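Local coordinates for TTHB210-like domain-containing protein (Thermus thermophilus, PDB 3VG8), which is of unknown function but is controlled by the sigma-E/anti-sigma-E regulatory system and assembles into a novel homodecamer, at residues 41-46 / 105-110; 78-83 / 96-101. The protein carries 1 engineered substitution. All blocks are in the same frame, centred on the assembly; numbering follows the deposited sequence.

Contact 1: 41-46 / 105-110; sequences NLVKVV and DQERKV
E107 OE2 is held by two cationic side chains, K44 from strand 42-46 and R108 from its own helix. The ammonium group K44 NZ reaches E107 OE2 at 3.0 Å and comes down on the carboxylate from above, 51° out of its plane. R108 works differently: it grips the same carboxylate side-on, with NE to OE1 and NH2 to OE2. In the second of these bonds R108 NH2 lies 2.8 Å from E107 OE2, takes its syn lone pair and keeps the acceptor in the guanidinium plane, with a nearly straight N-H...O angle of 166°. The R108 NE bond to E107 OE1 is more tilted. Because K44 runs on fully extended beyond CG, its ammonium spans the space between strand and helix, which cross at 104°. Both cations have further anionic partners: K44 NZ also forms a salt bridge to E98, while R108 NH1 pairs with D24 of a neighbouring subunit. E107 OE1 accepts a hydrogen bond from the hydroxyl of Y116, the C-terminal residue.

Beside this network lies a small apolar contact. V43 CG2 meets V110 CG2 at 3.7 Å, the two valines lying alongside each other and running in opposing senses, and V43 CG1 rests 4.0 Å from E107 CG. V43 and K44 form a classic beta bulge opposite A35, and the side chains of both start toward the helix, V43 supplying the apolar contact and K44 the charge.

K44 NZ and R108 NH2 lie only 4.2 Å apart, yet the carboxylate they share should offset their repulsion and probably keeps E107 ionised; the geometry is consistent with a salt-bridge network that runs from strand through helix to the subunit interface.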
# COMPACT_ATOMS: atom_id res chain seq x y z
N ASN F 41 -21.86 -24.70 -7.63
CA ASN F 41 -20.70 -25.34 -7.00
C ASN F 41 -20.95 -25.42 -5.48
O ASN F 41 -21.48 -24.48 -4.89
CB ASN F 41 -19.44 -24.49 -7.19
CG ASN F 41 -19.08 -24.29 -8.63
OD1 ASN F 41 -19.01 -25.25 -9.39
ND2 ASN F 41 -18.85 -23.04 -9.03
N LEU F 42 -20.57 -26.53 -4.87
CA LEU F 42 -20.73 -26.71 -3.43
C LEU F 42 -19.66 -25.87 -2.71
O LEU F 42 -18.46 -26.05 -2.90
CB LEU F 42 -20.55 -28.17 -3.05
CG LEU F 42 -20.59 -28.48 -1.55
CD1 LEU F 42 -21.94 -28.11 -0.96
CD2 LEU F 42 -20.30 -29.98 -1.34
N VAL F 43 -20.13 -24.94 -1.88
CA VAL F 43 -19.26 -24.03 -1.13
C VAL F 43 -18.92 -24.53 0.28
O VAL F 43 -17.77 -24.39 0.74
CB VAL F 43 -19.94 -22.63 -1.02
CG1 VAL F 43 -19.08 -21.66 -0.23
CG2 VAL F 43 -20.16 -22.07 -2.43
N LYS F 44 -19.90 -25.11 0.95
CA LYS F 44 -19.68 -25.58 2.32
C LYS F 44 -20.70 -26.57 2.82
O LYS F 44 -21.79 -26.67 2.29
CB LYS F 44 -19.59 -24.39 3.29
CG LYS F 44 -20.85 -23.51 3.39
CD LYS F 44 -20.59 -22.36 4.40
CE LYS F 44 -21.64 -21.26 4.36
NZ LYS F 44 -21.26 -20.09 5.24
N VAL F 45 -20.30 -27.29 3.87
CA VAL F 45 -21.07 -28.32 4.54
C VAL F 45 -21.33 -27.81 5.97
O VAL F 45 -20.39 -27.58 6.74
CB VAL F 45 -20.24 -29.61 4.57
CG1 VAL F 45 -20.98 -30.71 5.29
CG2 VAL F 45 -19.92 -30.01 3.14
N VAL F 46 -22.60 -27.63 6.32
CA VAL F 46 -22.95 -27.06 7.62
C VAL F 46 -23.70 -27.97 8.61
O VAL F 46 -24.80 -28.41 8.31
CB VAL F 46 -23.79 -25.78 7.40
CG1 VAL F 46 -24.09 -25.09 8.72
CG2 VAL F 46 -23.07 -24.82 6.47
N ASP F 105 -12.24 -15.76 1.89
CA ASP F 105 -12.62 -14.61 1.08
C ASP F 105 -13.52 -15.04 -0.09
O ASP F 105 -14.49 -14.36 -0.42
CB ASP F 105 -11.39 -13.86 0.55
CG ASP F 105 -10.60 -13.18 1.66
OD1 ASP F 105 -11.20 -12.54 2.55
OD2 ASP F 105 -9.35 -13.28 1.63
N GLN F 106 -13.18 -16.16 -0.72
CA GLN F 106 -13.99 -16.69 -1.82
C GLN F 106 -15.39 -17.04 -1.31
O GLN F 106 -16.37 -16.85 -2.00
CB GLN F 106 -13.36 -17.96 -2.41
CG GLN F 106 -12.44 -17.73 -3.59
CD GLN F 106 -13.09 -16.93 -4.72
OE1 GLN F 106 -14.11 -17.35 -5.29
NE2 GLN F 106 -12.51 -15.78 -5.04
N GLU F 107 -15.47 -17.58 -0.09
CA GLU F 107 -16.75 -17.97 0.48
C GLU F 107 -17.65 -16.75 0.59
O GLU F 107 -18.80 -16.78 0.16
CB GLU F 107 -16.53 -18.61 1.87
CG GLU F 107 -17.78 -19.12 2.57
CD GLU F 107 -18.46 -18.05 3.41
OE1 GLU F 107 -17.76 -17.17 3.95
OE2 GLU F 107 -19.70 -18.10 3.54
N ARG F 108 -17.12 -15.67 1.16
CA ARG F 108 -17.90 -14.45 1.30
C ARG F 108 -18.27 -13.86 -0.07
O ARG F 108 -19.35 -13.32 -0.24
CB ARG F 108 -17.13 -13.42 2.15
CG ARG F 108 -17.10 -13.75 3.66
CD ARG F 108 -18.47 -13.54 4.31
NE ARG F 108 -19.32 -14.72 4.24
CZ ARG F 108 -20.55 -14.81 4.75
NH1 ARG F 108 -21.09 -13.78 5.39
NH2 ARG F 108 -21.23 -15.96 4.62
N LYS F 109 -17.38 -14.01 -1.04
CA LYS F 109 -17.67 -13.50 -2.37
C LYS F 109 -18.74 -14.31 -3.11
O LYS F 109 -19.72 -13.74 -3.59
CB LYS F 109 -16.41 -13.47 -3.23
CG LYS F 109 -16.67 -13.11 -4.70
CD LYS F 109 -15.40 -13.18 -5.55
CE LYS F 109 -15.65 -12.72 -6.98
NZ LYS F 109 -14.49 -12.99 -7.87
N VAL F 110 -18.57 -15.63 -3.19
CA VAL F 110 -19.55 -16.41 -3.93
C VAL F 110 -20.89 -16.60 -3.24
O VAL F 110 -21.89 -16.91 -3.89
CB VAL F 110 -18.96 -17.78 -4.38
CG1 VAL F 110 -17.65 -17.52 -5.19
CG2 VAL F 110 -18.71 -18.71 -3.19

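Contact 2: 78-83 / 96-101; sequences HVNMIP and HIELVL. Engineered in segment 78-83: M81 (natural residue Leu).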
# COMPACT_ATOMS: atom_id res chain seq x y z
N HIS F 78 -11.07 -24.54 5.21
CA HIS F 78 -11.11 -24.12 6.59
C HIS F 78 -12.43 -24.45 7.26
O HIS F 78 -13.37 -24.93 6.63
CB HIS F 78 -10.85 -22.61 6.70
CG HIS F 78 -11.88 -21.77 6.02
ND1 HIS F 78 -11.89 -21.57 4.65
CD2 HIS F 78 -12.94 -21.09 6.51
CE1 HIS F 78 -12.91 -20.79 4.33
NE2 HIS F 78 -13.57 -20.49 5.44
N VAL F 79 -12.47 -24.17 8.55
CA VAL F 79 -13.66 -24.41 9.36
C VAL F 79 -14.15 -23.13 10.03
O VAL F 79 -13.36 -22.26 10.37
CB VAL F 79 -13.35 -25.48 10.45
CG1 VAL F 79 -14.49 -25.56 11.46
CG2 VAL F 79 -13.15 -26.82 9.79
N ASN F 80 -15.46 -23.00 10.17
CA ASN F 80 -16.04 -21.86 10.87
C ASN F 80 -16.96 -22.47 11.90
O ASN F 80 -17.51 -23.55 11.68
CB ASN F 80 -16.96 -20.99 9.98
CG ASN F 80 -16.25 -20.32 8.83
OD1 ASN F 80 -15.08 -19.92 8.91
ND2 ASN F 80 -16.98 -20.17 7.74
N MSE F 81 -17.17 -21.75 13.00
CA MSE F 81 -18.12 -22.17 14.02
C MSE F 81 -18.78 -20.85 14.37
O MSE F 81 -18.20 -20.03 15.07
CB MSE F 81 -17.40 -22.78 15.22
CG MSE F 81 -16.72 -24.08 14.87
SE MSE F 81 -15.89 -24.89 16.43
CE MSE F 81 -14.38 -25.75 15.56
N ILE F 82 -20.00 -20.66 13.85
CA ILE F 82 -20.76 -19.44 14.00
C ILE F 82 -21.98 -19.60 14.92
O ILE F 82 -22.79 -20.51 14.71
CB ILE F 82 -21.32 -18.95 12.64
CG1 ILE F 82 -20.23 -18.93 11.56
CG2 ILE F 82 -22.01 -17.60 12.83
CD1 ILE F 82 -19.15 -17.89 11.78
N PRO F 83 -22.13 -18.71 15.91
CA PRO F 83 -23.28 -18.81 16.83
C PRO F 83 -24.58 -18.32 16.20
O PRO F 83 -24.57 -17.36 15.43
CB PRO F 83 -22.85 -17.93 18.01
CG PRO F 83 -21.99 -16.85 17.34
CD PRO F 83 -21.18 -17.66 16.32
N HIS F 96 -23.27 -23.28 14.15
CA HIS F 96 -23.20 -23.80 12.80
C HIS F 96 -21.76 -24.23 12.66
O HIS F 96 -20.87 -23.40 12.76
CB HIS F 96 -23.48 -22.69 11.77
CG HIS F 96 -24.92 -22.31 11.65
ND1 HIS F 96 -25.69 -21.96 12.74
CD2 HIS F 96 -25.72 -22.16 10.57
CE1 HIS F 96 -26.90 -21.62 12.34
NE2 HIS F 96 -26.95 -21.73 11.02
N ILE F 97 -21.52 -25.51 12.45
CA ILE F 97 -20.16 -25.96 12.29
C ILE F 97 -20.04 -26.15 10.78
O ILE F 97 -20.70 -27.01 10.18
CB ILE F 97 -19.90 -27.27 13.04
CG1 ILE F 97 -20.37 -27.15 14.49
CG2 ILE F 97 -18.43 -27.58 13.02
CD1 ILE F 97 -19.64 -26.10 15.28
N GLU F 98 -19.19 -25.34 10.18
CA GLU F 98 -19.04 -25.34 8.75
C GLU F 98 -17.69 -25.83 8.22
O GLU F 98 -16.63 -25.41 8.68
CB GLU F 98 -19.30 -23.91 8.23
CG GLU F 98 -20.32 -23.10 9.03
CD GLU F 98 -20.76 -21.82 8.31
OE1 GLU F 98 -19.89 -21.06 7.84
OE2 GLU F 98 -21.98 -21.58 8.23
N LEU F 99 -17.77 -26.73 7.25
CA LEU F 99 -16.60 -27.27 6.56
C LEU F 99 -16.64 -26.53 5.22
O LEU F 99 -17.47 -26.83 4.37
CB LEU F 99 -16.76 -28.78 6.35
CG LEU F 99 -16.29 -29.67 7.50
CD1 LEU F 99 -17.01 -29.27 8.77
CD2 LEU F 99 -16.52 -31.14 7.17
N VAL F 100 -15.75 -25.56 5.05
CA VAL F 100 -15.72 -24.71 3.86
C VAL F 100 -14.72 -25.20 2.82
O VAL F 100 -13.56 -25.40 3.12
CB VAL F 100 -15.44 -23.23 4.26
CG1 VAL F 100 -15.73 -22.30 3.08
CG2 VAL F 100 -16.32 -22.85 5.48
N LEU F 101 -15.18 -25.37 1.60
CA LEU F 101 -14.35 -25.92 0.54
C LEU F 101 -13.60 -24.93 -0.34
O LEU F 101 -13.03 -25.33 -1.35
CB LEU F 101 -15.22 -26.86 -0.31
CG LEU F 101 -16.26 -27.61 0.55
CD1 LEU F 101 -17.07 -28.54 -0.33
CD2 LEU F 101 -15.56 -28.41 1.66
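N80 ND2 donates to E98 OE1 at 3.0 Å along an almost straight path, 174° at the hydrogen, approaching on the anti lone pair and within the plane of the amide. The amide and carboxylate planes are nevertheless turned 44° from each other. On the same face of the sheet, V100 CB sits over the H78 ring, 3.7 Å from its centroid and displaced toward the rim: a CH-pi contact. With H78 CG lodged between the backbone N and the carbonyl carbon (chi1 63°), the ring lies over V100. V100 CG2 also lies 3.6 Å from N80 ND2, so the valine bridges ring and amide. The other face carries M81, an engineered residue present as selenomethionine, whose CG packs against I97 CD1 at 3.6 Å.

These side chains are set in register by an antiparallel beta hairpin, in which H78-V100, N80-E98 and I82-H96 are hydrogen-bonded pairs alternating with the non-hydrogen-bonded pairs V79-L99 and M81-I97. E98 N to N80 O, at 2.9 Å, is close to linear, whereas H78 N to V100 O is weak. Between them V79 CA makes a CA-H...O contact with E98 O.

Further out, E98 OE1 also takes the ammonium of K44, and N80 OD1 accepts from the backbone N of D62 of a neighbouring subunit. Replacing E98 with an alanine would probably leave the N80 amide nitrogen without its acceptor and the K44 ammonium with E107 but without this second carboxylate. Beyond V79 and M81, a strand of that same neighbouring subunit continues the sheet in antiparallel fashion across the interface.

After helix 3-10 and strands 20-23 and 33-36, the chain enters strand 42-50, and residues 41-46 begin contact 1. It then passes through helices 51-55 and 65-71 before strands 78-84 and 94-100 fold back on each other, closing contact 2 with 12 residues between its segments. Helix 104-110 follows directly and returns to the earlier strand, so contact 1 closes a much longer loop that holds contact 2 within it. The two also meet: strand 42-50 is the sheet neighbour of strand 94-100, with probable backbone bonds from L99 N to V45 O and from L101 N to V43 O. Contact 2 joins two sheet strands; contact 1 fastens the helix to the sheet.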